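Local atomic coordinates of S12 family peptidase (Streptomyces sp. 82F2, PDB entry 3WWX), a protein that probably hydrolyses amide bonds next to D-amino acid residues, as a D-stereospecific amidohydrolase of the serine beta-lactamase-like S12 peptidase family. Residues S310-T315 with S321-F326; D47-G52 with R245-F250; G70-D75 with E171-R176; V62-Q67 with L265-T270; Q138-A143 with N162-G167. One frame throughout, in Å; residues are numbered along the deposited sequence.

Contact 1 of 5, residues S310-T315 with S321-F326; sequences SLAQVT and SLAGNF
S310 and N325 face each other at one end of the antiparallel beta hairpin formed by strands 308-315 and 320-326, two neighbouring strands of the large sheet of this beta-lactamase-like fold. L311 with G324 and Q313 with L322 are the hydrogen-bonded pairs; S310 with N325, A312 with A323 and V314 with S321 are non-hydrogen-bonded pairs. Helix 244-255 covers A312, A323, V314 and S321 on their face, whereas S310 packs on I54 of a loop.

On the other face, below helix 334-343, L311 bends across its own partner. Its CG stands between the backbone N and the carbonyl carbon (chi1 61°), which lays the side chain over G324, itself without one, with CG 3.8 Å from G324 N, and sends CD1 on to the CG of L322 at 3.6 Å. The two leucines meet at a slant. On the opposite face A312 CB and A323 CB are 4.4 Å apart. V314 puts its CG2 4.1 Å from the CB of S321, whose hydroxyl turns to Q248 and R252 of the covering helix.

N325 holds CG anti to its backbone N (chi1 -176°), which brings the amide to S310. OD1 is bonded to R43 and ND2 also serves S308; within the hairpin, N325 ND2 donates to S310 OG at 2.9 Å in a bent hydrogen bond (141° at the hydrogen), the oxygen lying close to the amide plane.

Contact 2 of 5, residues D47-G52 with R245-F250; sequences DRYRVG and RDLQTF
Three torsions bring Y49, V51 and L247 together. At Y49 the ring is set between the backbone N and the carbonyl carbon (chi1 45°), which swings its far end toward helix 244-255. V51 holds CG1 anti to its carbonyl carbon (chi1 -51°), and this is the branch that touches the helix. L247 in turn has CG opposite its own carbonyl carbon and is extended beyond it (chi2 177°), which carries CD1 out to both side chains.

CD1 of L247 does most of the touching. It lies 3.7 Å from the OH of Y49 and 4.0 Å from the CE2 of the same ring. The two side chains approach from opposite directions, with the methyl oblique to the ring. Toward V51, L247 CD1 is 3.9 Å from CG1, while the second methyl, CD2, is 4.2 Å from that same atom; here the two side chains run antiparallel alongside one another. No hydrogen bond joins the two segments, and the phenol oxygen is instead bonded to S244 OG at the start of the same helix, which probably helps hold the end of the ring beside L247.

All three residues are buried. Strand 49-50 pairs with strand 241-242, whose S242 also packs on V51 and L247, while A323 and N325 of strand 320-326 touch L247 and Y49, wedging the contact between the small sheet, helix 244-255 and the large sheet.

Contact 3 of 5, residues G70-D75 with E171-R176; sequences GRIDLD and EKVTGR
R71 and V173 carry both the apolar and the polar parts of this contact. In the apolar part, V173 spreads its two methyls over two neighbouring residues. CG1 lies 3.9 Å from the CB of R71 and 4.0 Å from its NE, the arginine chain crossing the valine at a slant. CG2 meets the CD1 of I72 at 4.0 Å, the two side chains being roughly perpendicular. I72 reaches it with an extended chain, its CG1 anti to the backbone N (chi1 177°). W81 of helix 78-81 packs on both I72 and V173, and L66 of helix 55-68 lies against R71 and I72.

The contact joins two helix exits of the helical part of this beta-lactamase-like fold. G70 has positive phi and closes helix 55-68 in a Schellman motif, and G175, also with positive phi, is the first residue to leave helix 160-174.

The polar part is gathered around the guanidinium of R71, which a bend at chi3 (68°) turns over the end of helix 160-174. NH2 makes a weak hydrogen bond to V173 O at 3.4 Å. Two waters add bridges, both lying in the guanidinium plane at its edge: one accepts from NE at 2.8 Å and donates to V173 O, and the other accepts from NH2 and donates to T174 O. The arginine thereby reaches two successive carbonyls of the last turn. Nearby, T174 OG1 accepts from R176 N in an ST turn, and is also bonded to I170 O.

Contact 4 of 5, residues V62-Q67 with L265-T270; sequences VLLQLQ and LNEMTT
E267 OE1 is gripped by two groups: the amide of Q67 across the contact, and R99, which forms a salt bridge with it. Q67 NE2 donates at 2.9 Å in a nearly straight bond, 163° at the hydrogen. The acceptor lies close to the amide plane of Q67, but the nitrogen comes in from above the carboxylate, the two planes standing 82° apart. A water bridges the remaining pair of oxygens, donating to Q67 OE1 at 2.7 Å and more loosely to E267 OE2. Both side chains are extended beyond CG; that of Q67 leaves its helix with CG anti to the backbone N (chi1 174°), which carries the amide across to the glutamate. L74 N also donates to Q67 OE1, helping to fix the rotation of the amide.

Beside this polar pair L64 packs against M268. CD1 of the leucine lies 3.7 Å from M268 CB and 3.8 Å from CG, and the rest of the methionine, bent at chi3, follows the same methyl, SD and CE each 4.1 Å from it.

The contact joins the outgoing half of helix 55-68 to the last turn of helix 262-268. L74 and L260 pack on L64 from neighbouring loops, while M268 leans farther back along helix 55-68, onto T57, A60 and T61.

Contact 5 of 5, residues Q138-A143 with N162-G167; sequences QLVAVA and NFVLAG
V140 meets V164 and L165 where helices 136-144 and 160-174 pack against each other in the helical part of the beta-lactamase-like fold. The short segments cross at -139°, with their axes 9.8 Å apart at closest approach, and the side chains that touch are all aliphatic and buried.

From its CB, which points toward the other helix, V140 branches into two methyls that do unequal work. CG1, anti to the backbone N (chi1 172°), reaches L165 CD2 at 4.1 Å. CG2, anti to the carbonyl carbon, touches both partners: it is 3.7 Å from the same L165 CD2 and 4.0 Å from V164 CG1. V140 stands roughly perpendicular to L165, whereas it and V164 lie flank to flank, pointing opposite ways. M168, one turn farther along helix 160-174, also touches V140.

The CB of L165 leaves to one side, but the end of the side chain comes nearer, with CD2 its closest atom to V140; L101 of helix 98-102 packs against the same leucine. L139, the residue before V140, adds a second contact. Its other neighbours Y111 and W134 lie in loops, and its CD1 is 4.0 Å from V164 CG2.

Contacts 1 and 2 touch, their centres 8 Å apart: S310 OG packs 3.4 Å from Y49 CD2. They lie nearest the pocket holding octane 1,8-diamine, with the side chains of S310 and Y49 about 8 and 11 Å from the ligand, and S309 of the pocket directly precedes S310. In contact 5 the side chain of L139 is about 13 Å from the same ligand. Contacts 3, 4 and 5 belong to the helical part. Contact 4 meets contact 3 through a probable hydrogen bond from R71 N to L66 O at 3.0 Å, and contact 5 through L63 CD1 and A166 CB at 3.8 Å; contacts 3 and 5 share helix 160-174. Contacts 1 and 3 are farthest apart, about 30 Å between centres.

Contact 1 of 5, residues S310-T315 with S321-F326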
# COMPACT_ATOMS: atom_id res chain seq x y z
N SER A 310 -7.51 1.52 -3.99
CA SER A 310 -7.74 0.23 -3.37
C SER A 310 -7.93 0.38 -1.88
O SER A 310 -7.44 1.32 -1.26
CB SER A 310 -6.56 -0.71 -3.62
OG SER A 310 -6.36 -0.90 -5.01
N LEU A 311 -8.68 -0.56 -1.32
CA LEU A 311 -8.90 -0.60 0.12
C LEU A 311 -8.78 -2.05 0.58
O LEU A 311 -9.07 -3.00 -0.15
CB LEU A 311 -10.25 0.03 0.50
CG LEU A 311 -11.47 -0.65 -0.08
CD1 LEU A 311 -12.04 -1.66 0.92
CD2 LEU A 311 -12.54 0.39 -0.47
N ALA A 312 -8.34 -2.21 1.83
CA ALA A 312 -8.19 -3.53 2.45
C ALA A 312 -8.19 -3.32 3.95
O ALA A 312 -7.38 -2.56 4.47
CB ALA A 312 -6.90 -4.20 2.02
N GLN A 313 -9.11 -3.98 4.64
CA GLN A 313 -9.29 -3.77 6.08
C GLN A 313 -9.73 -5.05 6.75
O GLN A 313 -10.44 -5.85 6.15
CB GLN A 313 -10.36 -2.70 6.32
CG GLN A 313 -10.00 -1.30 5.79
CD GLN A 313 -8.84 -0.64 6.52
OE1 GLN A 313 -8.55 -0.95 7.68
NE2 GLN A 313 -8.20 0.32 5.86
N VAL A 314 -9.29 -5.23 7.99
CA VAL A 314 -9.73 -6.35 8.79
C VAL A 314 -9.88 -5.94 10.25
O VAL A 314 -9.20 -5.03 10.71
CB VAL A 314 -8.77 -7.53 8.64
CG1 VAL A 314 -7.40 -7.26 9.27
CG2 VAL A 314 -9.38 -8.79 9.15
N THR A 315 -10.76 -6.61 10.99
CA THR A 315 -10.79 -6.41 12.43
C THR A 315 -9.51 -6.98 13.06
O THR A 315 -8.79 -7.74 12.42
CB THR A 315 -12.06 -7.03 13.04
OG1 THR A 315 -12.18 -8.37 12.55
CG2 THR A 315 -13.29 -6.23 12.60
N SER A 321 -13.17 -9.28 7.27
CA SER A 321 -12.32 -8.63 6.26
C SER A 321 -13.12 -8.00 5.11
O SER A 321 -14.26 -8.37 4.84
CB SER A 321 -11.34 -9.65 5.70
OG SER A 321 -12.01 -10.76 5.16
N LEU A 322 -12.43 -7.08 4.43
CA LEU A 322 -12.97 -6.37 3.28
C LEU A 322 -11.81 -5.97 2.38
O LEU A 322 -10.77 -5.56 2.88
CB LEU A 322 -13.69 -5.12 3.76
CG LEU A 322 -14.11 -4.07 2.71
CD1 LEU A 322 -15.23 -4.57 1.82
CD2 LEU A 322 -14.51 -2.74 3.40
N ALA A 323 -11.99 -6.06 1.07
CA ALA A 323 -11.02 -5.48 0.14
C ALA A 323 -11.75 -5.07 -1.10
O ALA A 323 -12.78 -5.64 -1.44
CB ALA A 323 -9.90 -6.47 -0.19
N GLY A 324 -11.24 -4.06 -1.80
CA GLY A 324 -11.90 -3.63 -3.02
C GLY A 324 -11.13 -2.58 -3.78
O GLY A 324 -10.05 -2.16 -3.37
N ASN A 325 -11.74 -2.12 -4.87
CA ASN A 325 -11.05 -1.24 -5.81
C ASN A 325 -12.02 -0.38 -6.60
O ASN A 325 -13.08 -0.86 -7.03
CB ASN A 325 -10.21 -2.09 -6.78
CG ASN A 325 -9.38 -1.23 -7.73
OD1 ASN A 325 -9.72 -1.06 -8.91
ND2 ASN A 325 -8.28 -0.67 -7.23
N PHE A 326 -11.61 0.86 -6.81
CA PHE A 326 -12.24 1.75 -7.79
C PHE A 326 -11.25 1.95 -8.93
O PHE A 326 -10.07 2.20 -8.68
CB PHE A 326 -12.50 3.13 -7.17
CG PHE A 326 -13.38 3.12 -5.94
CD1 PHE A 326 -14.37 2.18 -5.76
CD2 PHE A 326 -13.21 4.11 -4.99
CE1 PHE A 326 -15.17 2.20 -4.63
CE2 PHE A 326 -14.02 4.15 -3.85
CZ PHE A 326 -15.00 3.19 -3.68

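Contact 2 of 5, residues D47-G52 with R245-F250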
# COMPACT_ATOMS: atom_id res chain seq x y z
N ASP A 47 -11.94 -9.17 -10.54
CA ASP A 47 -10.97 -8.30 -11.22
C ASP A 47 -9.70 -8.13 -10.39
O ASP A 47 -9.74 -7.94 -9.15
CB ASP A 47 -11.53 -6.91 -11.54
CG ASP A 47 -12.47 -6.90 -12.75
OD1 ASP A 47 -12.67 -7.97 -13.37
OD2 ASP A 47 -13.01 -5.81 -13.03
N ARG A 48 -8.59 -8.19 -11.10
CA ARG A 48 -7.28 -7.93 -10.53
C ARG A 48 -6.93 -6.48 -10.78
O ARG A 48 -7.30 -5.91 -11.81
CB ARG A 48 -6.25 -8.89 -11.15
CG ARG A 48 -6.60 -10.36 -10.85
CD ARG A 48 -5.65 -11.42 -11.42
NE ARG A 48 -6.20 -12.74 -11.12
CZ ARG A 48 -5.61 -13.91 -11.38
NH1 ARG A 48 -4.44 -13.96 -11.94
NH2 ARG A 48 -6.22 -15.04 -11.06
N TYR A 49 -6.22 -5.88 -9.84
CA TYR A 49 -5.92 -4.46 -9.90
C TYR A 49 -4.60 -4.16 -9.21
O TYR A 49 -4.10 -4.95 -8.39
CB TYR A 49 -7.07 -3.65 -9.28
CG TYR A 49 -7.62 -4.18 -7.96
CD1 TYR A 49 -8.67 -5.07 -7.94
CD2 TYR A 49 -7.09 -3.78 -6.75
CE1 TYR A 49 -9.20 -5.54 -6.75
CE2 TYR A 49 -7.60 -4.27 -5.54
CZ TYR A 49 -8.66 -5.14 -5.55
OH TYR A 49 -9.20 -5.59 -4.35
N ARG A 50 -4.03 -3.03 -9.58
CA ARG A 50 -2.83 -2.51 -8.96
C ARG A 50 -3.18 -2.04 -7.56
O ARG A 50 -3.94 -1.08 -7.39
CB ARG A 50 -2.30 -1.35 -9.80
CG ARG A 50 -1.95 -1.76 -11.23
CD ARG A 50 -1.15 -0.65 -11.93
NE ARG A 50 -0.98 -0.94 -13.35
CZ ARG A 50 -0.11 -1.81 -13.84
NH1 ARG A 50 0.73 -2.44 -13.04
NH2 ARG A 50 -0.06 -2.06 -15.13
N VAL A 51 -2.64 -2.71 -6.54
CA VAL A 51 -3.02 -2.40 -5.15
C VAL A 51 -2.28 -1.19 -4.58
O VAL A 51 -2.54 -0.78 -3.44
CB VAL A 51 -2.85 -3.61 -4.23
CG1 VAL A 51 -3.54 -4.82 -4.82
CG2 VAL A 51 -1.38 -3.92 -3.97
N GLY A 52 -1.39 -0.62 -5.37
CA GLY A 52 -0.63 0.53 -4.90
C GLY A 52 -0.00 0.32 -3.53
O GLY A 52 0.58 -0.72 -3.27
N ARG A 245 -10.07 -11.07 -3.19
CA ARG A 245 -10.01 -12.30 -2.39
C ARG A 245 -8.64 -12.44 -1.72
O ARG A 245 -8.54 -12.57 -0.49
CB ARG A 245 -10.27 -13.51 -3.27
CG ARG A 245 -10.33 -14.83 -2.51
CD ARG A 245 -10.59 -16.00 -3.42
NE ARG A 245 -10.77 -17.23 -2.63
CZ ARG A 245 -11.08 -18.41 -3.15
NH1 ARG A 245 -11.27 -18.54 -4.46
NH2 ARG A 245 -11.22 -19.46 -2.35
N ASP A 246 -7.57 -12.40 -2.51
CA ASP A 246 -6.23 -12.58 -1.98
C ASP A 246 -5.90 -11.51 -0.95
O ASP A 246 -5.20 -11.78 0.01
CB ASP A 246 -5.20 -12.51 -3.10
CG ASP A 246 -5.08 -13.80 -3.91
OD1 ASP A 246 -5.91 -14.72 -3.75
OD2 ASP A 246 -4.14 -13.86 -4.73
N LEU A 247 -6.36 -10.28 -1.17
CA LEU A 247 -6.03 -9.24 -0.20
C LEU A 247 -6.62 -9.56 1.16
O LEU A 247 -5.99 -9.33 2.19
CB LEU A 247 -6.45 -7.85 -0.68
CG LEU A 247 -5.60 -7.25 -1.79
CD1 LEU A 247 -6.19 -5.92 -2.17
CD2 LEU A 247 -4.14 -7.10 -1.39
N GLN A 248 -7.84 -10.10 1.16
CA GLN A 248 -8.44 -10.53 2.42
C GLN A 248 -7.67 -11.69 3.03
O GLN A 248 -7.38 -11.69 4.23
CB GLN A 248 -9.89 -10.95 2.23
CG GLN A 248 -10.83 -9.84 1.87
CD GLN A 248 -12.20 -10.38 1.70
OE1 GLN A 248 -12.92 -10.60 2.68
NE2 GLN A 248 -12.55 -10.70 0.47
N THR A 249 -7.31 -12.68 2.22
CA THR A 249 -6.54 -13.81 2.74
C THR A 249 -5.27 -13.33 3.45
O THR A 249 -4.92 -13.78 4.56
CB THR A 249 -6.16 -14.75 1.59
OG1 THR A 249 -7.38 -15.19 0.97
CG2 THR A 249 -5.35 -15.95 2.10
N PHE A 250 -4.59 -12.38 2.83
CA PHE A 250 -3.37 -11.84 3.39
C PHE A 250 -3.61 -11.08 4.69
O PHE A 250 -2.99 -11.39 5.72
CB PHE A 250 -2.67 -10.92 2.37
CG PHE A 250 -1.53 -10.12 2.98
CD1 PHE A 250 -0.39 -10.75 3.44
CD2 PHE A 250 -1.62 -8.73 3.10
CE1 PHE A 250 0.64 -10.02 4.01
CE2 PHE A 250 -0.58 -8.00 3.66
CZ PHE A 250 0.55 -8.66 4.12

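Contact 3 of 5, residues G70-D75 with E171-R176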
# COMPACT_ATOMS: atom_id res chain seq x y z
N GLY A 70 16.29 -13.21 13.47
CA GLY A 70 17.53 -12.69 14.05
C GLY A 70 18.51 -12.16 13.03
O GLY A 70 19.71 -12.10 13.29
N ARG A 71 18.00 -11.74 11.86
CA ARG A 71 18.87 -11.32 10.75
C ARG A 71 19.04 -9.80 10.65
O ARG A 71 19.92 -9.30 9.95
CB ARG A 71 18.36 -11.90 9.44
CG ARG A 71 18.37 -13.44 9.45
CD ARG A 71 17.66 -14.05 8.28
NE ARG A 71 18.35 -13.80 7.02
CZ ARG A 71 17.97 -14.30 5.85
NH1 ARG A 71 16.89 -15.08 5.78
NH2 ARG A 71 18.65 -14.01 4.75
N ILE A 72 18.19 -9.09 11.37
CA ILE A 72 18.24 -7.64 11.41
C ILE A 72 17.49 -7.16 12.65
O ILE A 72 16.54 -7.80 13.08
CB ILE A 72 17.61 -7.03 10.14
CG1 ILE A 72 17.58 -5.51 10.21
CG2 ILE A 72 16.19 -7.59 9.92
CD1 ILE A 72 17.36 -4.84 8.85
N ASP A 73 17.94 -6.04 13.21
CA ASP A 73 17.23 -5.35 14.27
C ASP A 73 16.63 -4.11 13.62
O ASP A 73 17.36 -3.30 13.06
CB ASP A 73 18.22 -4.98 15.39
CG ASP A 73 17.55 -4.36 16.60
OD1 ASP A 73 16.50 -3.70 16.51
OD2 ASP A 73 18.11 -4.51 17.72
N LEU A 74 15.31 -3.96 13.66
CA LEU A 74 14.70 -2.78 13.03
C LEU A 74 15.11 -1.46 13.67
O LEU A 74 14.94 -0.39 13.06
CB LEU A 74 13.19 -2.91 12.96
CG LEU A 74 12.69 -4.16 12.24
CD1 LEU A 74 11.18 -4.16 12.25
CD2 LEU A 74 13.21 -4.27 10.81
N ASP A 75 15.70 -1.50 14.87
CA ASP A 75 16.22 -0.27 15.45
C ASP A 75 17.65 0.02 15.01
O ASP A 75 18.23 1.01 15.44
CB ASP A 75 16.07 -0.28 16.97
CG ASP A 75 14.62 -0.31 17.40
OD1 ASP A 75 13.85 0.53 16.89
OD2 ASP A 75 14.25 -1.17 18.20
N GLU A 171 16.82 -6.51 0.34
CA GLU A 171 17.76 -7.04 -0.62
C GLU A 171 19.14 -7.24 0.03
O GLU A 171 19.81 -8.24 -0.25
CB GLU A 171 17.86 -6.18 -1.88
CG GLU A 171 18.80 -6.81 -2.91
CD GLU A 171 18.75 -6.20 -4.30
OE1 GLU A 171 19.79 -6.31 -4.99
OE2 GLU A 171 17.72 -5.66 -4.72
N LYS A 172 19.57 -6.32 0.89
CA LYS A 172 20.89 -6.43 1.54
C LYS A 172 20.89 -7.60 2.51
O LYS A 172 21.85 -8.38 2.55
CB LYS A 172 21.24 -5.14 2.27
CG LYS A 172 22.65 -5.09 2.85
CD LYS A 172 23.75 -5.22 1.79
CE LYS A 172 23.66 -4.18 0.66
NZ LYS A 172 24.12 -2.81 1.06
N VAL A 173 19.83 -7.74 3.30
CA VAL A 173 19.74 -8.84 4.26
C VAL A 173 19.70 -10.20 3.58
O VAL A 173 20.38 -11.14 4.02
CB VAL A 173 18.50 -8.68 5.20
CG1 VAL A 173 18.33 -9.90 6.10
CG2 VAL A 173 18.61 -7.42 6.03
N THR A 174 18.91 -10.33 2.52
CA THR A 174 18.63 -11.62 1.90
C THR A 174 19.56 -11.97 0.73
O THR A 174 19.65 -13.14 0.35
CB THR A 174 17.19 -11.70 1.35
OG1 THR A 174 17.01 -10.74 0.30
CG2 THR A 174 16.17 -11.47 2.46
N GLY A 175 20.23 -10.97 0.15
CA GLY A 175 21.02 -11.17 -1.06
C GLY A 175 20.23 -11.39 -2.33
O GLY A 175 20.80 -11.76 -3.36
N ARG A 176 18.92 -11.16 -2.29
CA ARG A 176 18.08 -11.32 -3.48
C ARG A 176 17.10 -10.14 -3.56
O ARG A 176 16.83 -9.51 -2.55
CB ARG A 176 17.26 -12.61 -3.40
CG ARG A 176 18.07 -13.91 -3.24
CD ARG A 176 17.16 -15.11 -3.40
NE ARG A 176 16.78 -15.33 -4.79
CZ ARG A 176 15.78 -16.12 -5.20
NH1 ARG A 176 15.03 -16.77 -4.31
NH2 ARG A 176 15.54 -16.24 -6.49
O HOH W 1 20.83 -12.49 6.75
O HOH W 2 18.42 -15.28 2.24

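Contact 4 of 5, residues V62-Q67 with L265-T270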
# COMPACT_ATOMS: atom_id res chain seq x y z
N VAL A 62 7.80 -8.75 5.51
CA VAL A 62 9.07 -9.43 5.24
C VAL A 62 10.13 -8.96 6.22
O VAL A 62 10.86 -9.78 6.79
CB VAL A 62 9.53 -9.19 3.80
CG1 VAL A 62 10.97 -9.67 3.61
CG2 VAL A 62 8.60 -9.88 2.84
N LEU A 63 10.24 -7.66 6.45
CA LEU A 63 11.27 -7.17 7.37
C LEU A 63 11.02 -7.63 8.78
O LEU A 63 11.97 -7.91 9.52
CB LEU A 63 11.37 -5.65 7.32
CG LEU A 63 12.21 -5.21 6.14
CD1 LEU A 63 11.93 -3.76 5.83
CD2 LEU A 63 13.70 -5.41 6.42
N LEU A 64 9.76 -7.72 9.18
CA LEU A 64 9.46 -8.25 10.51
C LEU A 64 9.79 -9.74 10.64
O LEU A 64 10.26 -10.17 11.69
CB LEU A 64 8.00 -7.94 10.88
CG LEU A 64 7.80 -6.47 11.27
CD1 LEU A 64 6.35 -6.04 11.06
CD2 LEU A 64 8.21 -6.24 12.72
N GLN A 65 9.58 -10.51 9.58
CA GLN A 65 10.04 -11.89 9.59
C GLN A 65 11.55 -11.96 9.69
O GLN A 65 12.08 -12.77 10.46
CB GLN A 65 9.57 -12.64 8.35
CG GLN A 65 8.07 -12.90 8.28
CD GLN A 65 7.73 -13.88 7.20
OE1 GLN A 65 8.54 -14.19 6.34
NE2 GLN A 65 6.50 -14.41 7.25
N LEU A 66 12.26 -11.14 8.93
CA LEU A 66 13.72 -11.18 8.97
C LEU A 66 14.23 -10.84 10.37
O LEU A 66 15.20 -11.43 10.84
CB LEU A 66 14.33 -10.26 7.91
CG LEU A 66 14.06 -10.66 6.46
CD1 LEU A 66 14.46 -9.52 5.54
CD2 LEU A 66 14.82 -11.95 6.10
N GLN A 67 13.57 -9.90 11.04
CA GLN A 67 13.94 -9.56 12.41
C GLN A 67 13.68 -10.75 13.34
O GLN A 67 14.49 -11.03 14.23
CB GLN A 67 13.23 -8.30 12.90
CG GLN A 67 13.50 -8.02 14.38
CD GLN A 67 12.91 -6.73 14.88
OE1 GLN A 67 13.64 -5.78 15.19
NE2 GLN A 67 11.59 -6.69 15.00
N LEU A 265 4.25 -9.10 15.49
CA LEU A 265 2.95 -8.49 15.24
C LEU A 265 2.68 -7.35 16.22
O LEU A 265 2.04 -6.35 15.90
CB LEU A 265 1.84 -9.53 15.30
CG LEU A 265 0.43 -9.07 14.89
CD1 LEU A 265 0.43 -8.44 13.51
CD2 LEU A 265 -0.51 -10.24 14.93
N ASN A 266 3.17 -7.48 17.45
CA ASN A 266 3.04 -6.39 18.41
C ASN A 266 3.77 -5.12 17.95
O ASN A 266 3.25 -4.01 18.09
CB ASN A 266 3.62 -6.79 19.76
CG ASN A 266 3.47 -5.71 20.79
OD1 ASN A 266 2.35 -5.30 21.12
ND2 ASN A 266 4.59 -5.22 21.31
N GLU A 267 4.97 -5.28 17.41
CA GLU A 267 5.71 -4.15 16.85
C GLU A 267 4.95 -3.55 15.67
O GLU A 267 4.86 -2.34 15.55
CB GLU A 267 7.12 -4.57 16.43
CG GLU A 267 8.03 -4.82 17.65
CD GLU A 267 9.49 -5.09 17.31
OE1 GLU A 267 9.96 -4.66 16.24
OE2 GLU A 267 10.18 -5.73 18.14
N MET A 268 4.40 -4.41 14.83
CA MET A 268 3.69 -3.95 13.65
C MET A 268 2.48 -3.10 14.02
O MET A 268 2.16 -2.14 13.32
CB MET A 268 3.23 -5.13 12.80
CG MET A 268 2.78 -4.71 11.41
SD MET A 268 2.32 -6.14 10.42
CE MET A 268 2.97 -5.63 8.83
N THR A 269 1.81 -3.48 15.11
CA THR A 269 0.60 -2.80 15.55
C THR A 269 0.88 -1.74 16.63
O THR A 269 -0.07 -1.23 17.24
CB THR A 269 -0.44 -3.79 16.10
OG1 THR A 269 0.14 -4.55 17.18
CG2 THR A 269 -0.90 -4.72 15.01
N THR A 270 2.14 -1.38 16.83
CA THR A 270 2.49 -0.24 17.66
C THR A 270 2.45 1.00 16.77
O THR A 270 3.29 1.19 15.89
CB THR A 270 3.87 -0.41 18.28
OG1 THR A 270 3.83 -1.55 19.16
CG2 THR A 270 4.26 0.83 19.09
O HOH W 3 13.20 -4.78 17.67

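Contact 5 of 5, residues Q138-A143 with N162-G167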
# COMPACT_ATOMS: atom_id res chain seq x y z
N GLN A 138 17.68 4.99 -8.16
CA GLN A 138 17.28 6.22 -8.86
C GLN A 138 16.17 6.95 -8.12
O GLN A 138 16.18 8.19 -8.03
CB GLN A 138 16.86 5.93 -10.30
CG GLN A 138 16.41 7.17 -11.08
CD GLN A 138 17.53 8.13 -11.35
OE1 GLN A 138 18.32 7.93 -12.27
NE2 GLN A 138 17.62 9.18 -10.54
N LEU A 139 15.19 6.23 -7.61
CA LEU A 139 14.12 6.86 -6.84
C LEU A 139 14.68 7.53 -5.58
O LEU A 139 14.28 8.63 -5.23
CB LEU A 139 13.07 5.82 -6.48
CG LEU A 139 12.34 5.21 -7.70
CD1 LEU A 139 11.38 4.13 -7.21
CD2 LEU A 139 11.60 6.26 -8.53
N VAL A 140 15.57 6.86 -4.87
CA VAL A 140 16.16 7.45 -3.68
C VAL A 140 16.98 8.69 -4.08
O VAL A 140 16.92 9.72 -3.40
CB VAL A 140 17.01 6.41 -2.93
CG1 VAL A 140 17.77 7.06 -1.79
CG2 VAL A 140 16.12 5.27 -2.40
N ALA A 141 17.71 8.62 -5.18
CA ALA A 141 18.48 9.79 -5.64
C ALA A 141 17.60 11.01 -5.83
O ALA A 141 17.99 12.13 -5.47
CB ALA A 141 19.21 9.48 -6.95
N VAL A 142 16.41 10.81 -6.40
CA VAL A 142 15.49 11.90 -6.60
C VAL A 142 15.21 12.61 -5.26
O VAL A 142 15.22 13.85 -5.17
CB VAL A 142 14.17 11.40 -7.24
CG1 VAL A 142 13.07 12.45 -7.18
CG2 VAL A 142 14.41 11.00 -8.68
N ALA A 143 14.96 11.84 -4.22
CA ALA A 143 14.69 12.40 -2.90
C ALA A 143 15.88 13.08 -2.27
O ALA A 143 15.72 14.06 -1.54
CB ALA A 143 14.16 11.29 -1.97
N ASN A 162 10.51 5.94 1.95
CA ASN A 162 10.73 5.06 3.10
C ASN A 162 10.64 3.61 2.72
O ASN A 162 11.44 2.81 3.22
CB ASN A 162 9.74 5.36 4.20
CG ASN A 162 10.09 6.61 4.96
OD1 ASN A 162 11.27 6.93 5.13
ND2 ASN A 162 9.08 7.32 5.44
N PHE A 163 9.69 3.25 1.86
CA PHE A 163 9.50 1.85 1.51
C PHE A 163 10.34 1.39 0.34
O PHE A 163 10.66 0.21 0.26
CB PHE A 163 8.02 1.50 1.38
CG PHE A 163 7.39 1.24 2.72
CD1 PHE A 163 7.14 2.29 3.60
CD2 PHE A 163 7.07 -0.04 3.12
CE1 PHE A 163 6.62 2.07 4.85
CE2 PHE A 163 6.54 -0.26 4.39
CZ PHE A 163 6.30 0.80 5.25
N VAL A 164 10.78 2.29 -0.53
CA VAL A 164 11.84 1.94 -1.47
C VAL A 164 13.13 1.59 -0.71
O VAL A 164 13.77 0.58 -1.01
CB VAL A 164 12.05 3.06 -2.50
CG1 VAL A 164 13.21 2.73 -3.42
CG2 VAL A 164 10.77 3.24 -3.31
N LEU A 165 13.51 2.40 0.27
CA LEU A 165 14.64 2.09 1.14
C LEU A 165 14.42 0.75 1.86
O LEU A 165 15.32 -0.08 1.93
CB LEU A 165 14.85 3.22 2.15
CG LEU A 165 15.40 4.49 1.51
CD1 LEU A 165 15.24 5.66 2.41
CD2 LEU A 165 16.88 4.29 1.11
N ALA A 166 13.21 0.52 2.38
CA ALA A 166 12.94 -0.73 3.09
C ALA A 166 13.18 -1.93 2.17
O ALA A 166 13.73 -2.96 2.59
CB ALA A 166 11.54 -0.72 3.63
N GLY A 167 12.76 -1.83 0.91
CA GLY A 167 13.03 -2.87 -0.07
C GLY A 167 14.52 -3.09 -0.26
O GLY A 167 14.98 -4.22 -0.40